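Local structure of probable transcriptional regulator (Rhodococcus jostii, 3ON2) at residues L13-L18 against S50-R54; E22-E26 against H104-L110. The protein is of unknown function but probably binds DNA as a transcriptional regulator of the TetR family. One frame throughout, in Å; residues are numbered along the deposited sequence. Where two conformers were deposited one is given.

Contact 1 of 2, residues L13-L18 against S50-R54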
loop_
_atom_site.group_PDB
_atom_site.type_symbol
_atom_site.label_atom_id
_atom_site.label_comp_id
_atom_site.label_asym_id
_atom_site.label_seq_id
_atom_site.Cartn_x
_atom_site.Cartn_y
_atom_site.Cartn_z
ATOM N N LEU A 13 14.400 -11.248 16.010
ATOM C CA LEU A 13 15.297 -10.434 15.183
ATOM C C LEU A 13 14.599 -9.935 13.910
ATOM O O LEU A 13 14.758 -8.790 13.510
ATOM C CB LEU A 13 16.532 -11.229 14.781
ATOM C CG LEU A 13 17.835 -10.794 15.399
ATOM C CD1 LEU A 13 18.965 -11.661 14.827
ATOM C CD2 LEU A 13 18.051 -9.293 15.115
ATOM N N ARG A 14 13.810 -10.806 13.287
ATOM C CA ARG A 14 13.099 -10.435 12.079
ATOM C C ARG A 14 12.210 -9.219 12.315
ATOM O O ARG A 14 12.257 -8.243 11.565
ATOM C CB ARG A 14 12.235 -11.601 11.599
ATOM C CG ARG A 14 11.511 -11.296 10.309
ATOM C CD ARG A 14 10.566 -12.418 9.920
ATOM N NE ARG A 14 10.285 -12.265 8.510
ATOM C CZ ARG A 14 9.275 -11.571 8.001
ATOM N NH1 ARG A 14 8.371 -11.002 8.788
ATOM N NH2 ARG A 14 9.160 -11.491 6.686
ATOM N N ARG A 15 11.382 -9.281 13.351
ATOM C CA ARG A 15 10.446 -8.190 13.612
ATOM C C ARG A 15 11.178 -6.911 14.007
ATOM O O ARG A 15 10.858 -5.837 13.509
ATOM C CB ARG A 15 9.452 -8.563 14.701
ATOM C CG ARG A 15 8.615 -7.368 15.166
ATOM C CD ARG A 15 7.618 -6.937 14.108
ATOM N NE ARG A 15 8.108 -5.865 13.241
ATOM C CZ ARG A 15 7.864 -5.822 11.942
ATOM N NH1 ARG A 15 7.169 -6.804 11.354
ATOM N NH2 ARG A 15 8.319 -4.811 11.226
ATOM N N VAL A 16 12.169 -7.042 14.888
ATOM C CA VAL A 16 12.903 -5.874 15.388
ATOM C C VAL A 16 13.612 -5.189 14.218
ATOM O O VAL A 16 13.539 -3.983 14.067
ATOM C CB VAL A 16 13.967 -6.289 16.459
ATOM C CG1 VAL A 16 14.807 -5.089 16.882
ATOM C CG2 VAL A 16 13.305 -6.904 17.665
ATOM N N LEU A 17 14.302 -5.983 13.399
ATOM C CA LEU A 17 15.023 -5.428 12.238
ATOM C C LEU A 17 14.104 -4.782 11.229
ATOM O O LEU A 17 14.442 -3.743 10.694
ATOM C CB LEU A 17 15.914 -6.462 11.559
ATOM C CG LEU A 17 17.174 -6.781 12.372
ATOM C CD1 LEU A 17 17.974 -7.858 11.671
ATOM C CD2 LEU A 17 18.037 -5.539 12.532
ATOM N N LEU A 18 12.944 -5.383 10.984
ATOM C CA LEU A 18 11.987 -4.792 10.053
ATOM C C LEU A 18 11.429 -3.462 10.564
ATOM O O LEU A 18 11.240 -2.538 9.776
ATOM C CB LEU A 18 10.833 -5.750 9.729
ATOM C CG LEU A 18 11.018 -6.845 8.683
ATOM C CD1 LEU A 18 9.909 -7.937 8.749
ATOM C CD2 LEU A 18 11.082 -6.211 7.288
ATOM N N SER A 50 23.855 -13.135 14.467
ATOM C CA SER A 50 22.822 -13.239 13.419
ATOM C C SER A 50 22.138 -11.896 13.094
ATOM O O SER A 50 21.848 -11.101 13.997
ATOM C CB SER A 50 21.775 -14.318 13.751
ATOM O OG SER A 50 20.846 -14.482 12.667
ATOM N N LYS A 51 21.934 -11.664 11.794
ATOM C CA LYS A 51 21.212 -10.513 11.254
ATOM C C LYS A 51 19.814 -10.986 10.830
ATOM O O LYS A 51 19.043 -10.209 10.271
ATOM C CB LYS A 51 21.917 -9.940 10.013
ATOM C CG LYS A 51 23.409 -9.608 10.143
ATOM C CD LYS A 51 23.992 -9.127 8.799
ATOM C CE LYS A 51 24.381 -10.284 7.827
ATOM N NZ LYS A 51 23.332 -11.368 7.573
ATOM N N HIS A 52 19.518 -12.260 11.110
ATOM C CA HIS A 52 18.336 -12.995 10.622
ATOM C C HIS A 52 18.273 -13.154 9.104
ATOM O O HIS A 52 18.290 -14.273 8.593
ATOM C CB HIS A 52 17.006 -12.408 11.125
ATOM C CG HIS A 52 15.821 -13.054 10.489
ATOM N ND1 HIS A 52 15.300 -14.250 10.937
ATOM C CD2 HIS A 52 15.087 -12.702 9.408
ATOM C CE1 HIS A 52 14.295 -14.606 10.155
ATOM N NE2 HIS A 52 14.131 -13.670 9.237
ATOM N N PHE A 53 18.176 -12.032 8.392
ATOM C CA PHE A 53 18.053 -12.038 6.945
ATOM C C PHE A 53 19.338 -12.502 6.283
ATOM O O PHE A 53 20.417 -12.161 6.719
ATOM C CB PHE A 53 17.669 -10.635 6.464
ATOM C CG PHE A 53 16.303 -10.212 6.922
ATOM C CD1 PHE A 53 15.157 -10.673 6.266
ATOM C CD2 PHE A 53 16.153 -9.366 8.021
ATOM C CE1 PHE A 53 13.884 -10.290 6.693
ATOM C CE2 PHE A 53 14.873 -8.985 8.455
ATOM C CZ PHE A 53 13.748 -9.443 7.782
ATOM N N ARG A 54 19.204 -13.275 5.221
ATOM C CA ARG A 54 20.346 -13.856 4.499
ATOM C C ARG A 54 21.201 -12.752 3.867
ATOM O O ARG A 54 22.421 -12.859 3.826
ATOM C CB ARG A 54 19.805 -14.785 3.399
ATOM C CG ARG A 54 20.821 -15.423 2.476
ATOM C CD ARG A 54 21.153 -16.861 2.866
ATOM N NE ARG A 54 19.971 -17.703 3.075
ATOM C CZ ARG A 54 19.601 -18.723 2.293
ATOM N NH1 ARG A 54 18.520 -19.422 2.603
ATOM N NH2 ARG A 54 20.310 -19.052 1.210
#
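In the TetR-type DNA-binding domain, the first turns of helix 13-28 pack against the end of the predicted helix-turn-helix motif, where H52 and F53 of the loop before helix 56-81 meet R14, L17 and L18. R14 and H52 make a CH-pi contact: CB of R14 stands 3.7 Å from the centroid of the H52 ring, 12° off the normal and so nearly over its centre. With CG anti to the backbone N (chi1 -178°), the R14 chain runs on extended past NE2 of H52, and its guanidinium is turned almost perpendicular to the imidazole. F53 points its CZ end at the helix, touching CG of L18 at 3.9 Å and CG of R14 at the same distance, while CB of L17 lies near the ring plane, at the CE2 edge. Within the loop, CD2 of H52 sits over the centre of one F53 face. The buried F53 is also touched by L59 and A62 of helix 56-81, while R14 meets A62 and L18 meets L63, so F53 lies between helix 13-28 and helix 56-81. No hydrogen bond crosses between the segments; within the loop an ST turn is present, N of H52 donating to OG of S50 over 3.0 Å. At the start of both segments, methyl CD1 of L13 abuts the backbone O of S50 at 3.1 Å.

Contact 2 of 2, residues E22-E26 against H104-L110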
loop_
_atom_site.group_PDB
_atom_site.type_symbol
_atom_site.label_atom_id
_atom_site.label_comp_id
_atom_site.label_asym_id
_atom_site.label_seq_id
_atom_site.Cartn_x
_atom_site.Cartn_y
_atom_site.Cartn_z
ATOM N N GLU A 22 12.243 0.071 8.560
ATOM C CA GLU A 22 11.155 0.929 8.080
ATOM C C GLU A 22 11.378 2.350 8.586
ATOM O O GLU A 22 11.205 3.303 7.831
ATOM C CB GLU A 22 9.782 0.405 8.498
ATOM C CG GLU A 22 8.650 1.124 7.751
ATOM C CD GLU A 22 7.264 0.549 8.015
ATOM O OE1 GLU A 22 7.174 -0.630 8.414
ATOM O OE2 GLU A 22 6.268 1.284 7.808
ATOM N N SER A 23 11.803 2.480 9.844
ATOM C CA SER A 23 12.075 3.810 10.416
ATOM C C SER A 23 13.202 4.553 9.652
ATOM O O SER A 23 13.078 5.725 9.328
ATOM C CB SER A 23 12.380 3.696 11.916
ATOM O OG SER A 23 12.566 4.983 12.504
ATOM N N THR A 24 14.288 3.855 9.352
ATOM C CA THR A 24 15.359 4.414 8.539
ATOM C C THR A 24 14.927 4.707 7.097
ATOM O O THR A 24 15.305 5.740 6.515
ATOM C CB THR A 24 16.524 3.444 8.549
ATOM O OG1 THR A 24 16.919 3.255 9.909
ATOM C CG2 THR A 24 17.705 3.969 7.739
ATOM N N LEU A 25 14.137 3.804 6.520
ATOM C CA LEU A 25 13.628 3.996 5.161
ATOM C C LEU A 25 12.908 5.326 5.075
ATOM O O LEU A 25 13.150 6.102 4.152
ATOM C CB LEU A 25 12.638 2.897 4.776
ATOM C CG LEU A 25 12.507 2.303 3.372
ATOM C CD1 LEU A 25 11.083 1.791 3.196
ATOM C CD2 LEU A 25 12.877 3.169 2.229
ATOM N N GLU A 26 12.017 5.579 6.036
ATOM C CA GLU A 26 11.177 6.772 5.991
ATOM C C GLU A 26 11.980 8.035 6.258
ATOM O O GLU A 26 11.670 9.074 5.699
ATOM C CB GLU A 26 9.940 6.658 6.908
ATOM C CG GLU A 26 8.866 5.629 6.425
ATOM C CD GLU A 26 8.237 5.901 5.024
ATOM O OE1 GLU A 26 8.369 7.042 4.472
ATOM O OE2 GLU A 26 7.583 4.966 4.479
ATOM N N HIS A 104 3.035 6.571 4.194
ATOM C CA HIS A 104 4.105 5.592 4.012
ATOM C C HIS A 104 4.775 5.804 2.659
ATOM O O HIS A 104 4.858 4.881 1.837
ATOM C CB HIS A 104 3.530 4.174 4.068
ATOM C CG HIS A 104 2.746 3.893 5.306
ATOM N ND1 HIS A 104 3.344 3.562 6.506
ATOM C CD2 HIS A 104 1.413 3.869 5.531
ATOM C CE1 HIS A 104 2.410 3.349 7.418
ATOM N NE2 HIS A 104 1.229 3.524 6.851
ATOM N N ARG A 105 5.265 7.014 2.436
ATOM C CA ARG A 105 5.768 7.404 1.114
ATOM C C ARG A 105 6.980 6.614 0.640
ATOM O O ARG A 105 6.990 6.133 -0.493
ATOM C CB ARG A 105 6.059 8.903 1.085
ATOM C CG ARG A 105 4.845 9.714 1.445
ATOM C CD ARG A 105 5.044 11.198 1.218
ATOM N NE ARG A 105 4.003 11.956 1.907
ATOM C CZ ARG A 105 3.860 13.271 1.795
ATOM N NH1 ARG A 105 4.705 13.955 1.042
ATOM N NH2 ARG A 105 2.899 13.895 2.452
ATOM N N GLU A 106 8.003 6.493 1.485
ATOM C CA GLU A 106 9.201 5.703 1.119
ATOM C C GLU A 106 8.895 4.191 1.066
ATOM O O GLU A 106 9.429 3.478 0.217
ATOM C CB GLU A 106 10.389 5.975 2.057
ATOM C CG GLU A 106 10.922 7.407 2.028
ATOM C CD GLU A 106 11.560 7.773 0.696
ATOM O OE1 GLU A 106 11.831 6.879 -0.126
ATOM O OE2 GLU A 106 11.795 8.968 0.455
ATOM N N LEU A 107 8.040 3.700 1.961
ATOM C CA LEU A 107 7.679 2.278 1.910
ATOM C C LEU A 107 6.918 1.965 0.620
ATOM O O LEU A 107 7.196 0.974 -0.046
ATOM C CB LEU A 107 6.870 1.846 3.126
ATOM C CG LEU A 107 6.422 0.378 3.058
ATOM C CD1 LEU A 107 7.605 -0.575 3.277
ATOM C CD2 LEU A 107 5.294 0.121 4.066
ATOM N N LEU A 108 5.988 2.843 0.250
ATOM C CA LEU A 108 5.220 2.628 -0.958
ATOM C C LEU A 108 6.104 2.633 -2.228
ATOM O O LEU A 108 5.955 1.747 -3.108
ATOM C CB LEU A 108 4.074 3.655 -1.039
ATOM C CG LEU A 108 3.016 3.387 -2.108
ATOM C CD1 LEU A 108 2.008 2.343 -1.648
ATOM C CD2 LEU A 108 2.336 4.687 -2.532
ATOM N N ALA A 109 7.033 3.598 -2.322
ATOM C CA ALA A 109 8.039 3.576 -3.405
ATOM C C ALA A 109 8.801 2.239 -3.454
ATOM O O ALA A 109 8.989 1.663 -4.550
ATOM C CB ALA A 109 9.003 4.729 -3.266
ATOM N N LEU A 110 9.233 1.742 -2.286
ATOM C CA LEU A 110 9.929 0.462 -2.215
ATOM C C LEU A 110 9.026 -0.697 -2.677
ATOM O O LEU A 110 9.448 -1.552 -3.461
ATOM C CB LEU A 110 10.500 0.210 -0.808
ATOM C CG LEU A 110 11.166 -1.160 -0.562
ATOM C CD1 LEU A 110 12.417 -1.383 -1.420
ATOM C CD2 LEU A 110 11.535 -1.305 0.921
HETATM O O HOH W 1 6.291 3.766 6.776
HETATM O O HOH W 2 12.860 10.158 2.718
#
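Two hydrogen bonds from backbone to carboxylate join E26 to the first turn of helix 105-115. N of E106 donates to OE1 of E26 over 3.1 Å, arriving on the syn side 24° out of the carboxylate plane, and N of L107 donates to OE2 of E26 over 2.9 Å from above that plane. A bend at chi2 (-60°) folds the E26 chain so that its carboxylate meets the start of the helix, where the amide dipoles and N-H groups probably favour its negative charge. The segments belong to helix 13-28 of the DNA-binding domain and helix 105-115 of the TetR-like C-terminal domain, so the contact joins the two; the axes of the two short helical segments run at 99° to each other. Water extends the polar network: one molecule donates to OE2 of E22 at 2.7 Å and to OE2 of E26 at 2.9 Å, and lies in the plane of the H104 ring, 3.0 Å from ND1. The other oxygen of E22, OE1, forms a salt bridge with R70 of helix 56-81. Apolar contact comes from L25, whose CD1 approaches CD2 of L110 at 3.9 Å and also packs on L107, while its CD2 lies 3.8 Å from CB of E106. The L110 side chain also touches L63 of helix 56-81.

In the fold
Both contacts use helix 13-28, contact 1 its first turns and contact 2 a later part, and their centres are about 17 Å apart. The centre of contact 1 lies about 22 Å from the centre of the chain, and the contact stays within the DNA-binding domain; that of contact 2 lies about 11 Å from the chain centre, where this domain joins the C-terminal one. Each is partly buried, with similar buried area, but the chemistry differs: aliphatic and aromatic packing without a cross-segment hydrogen bond in the first, a carboxylate on helix amides, bridging water and a leucine cluster in the second. Helix 56-81 backs both, L63 meeting L18 in one and L110 in the other.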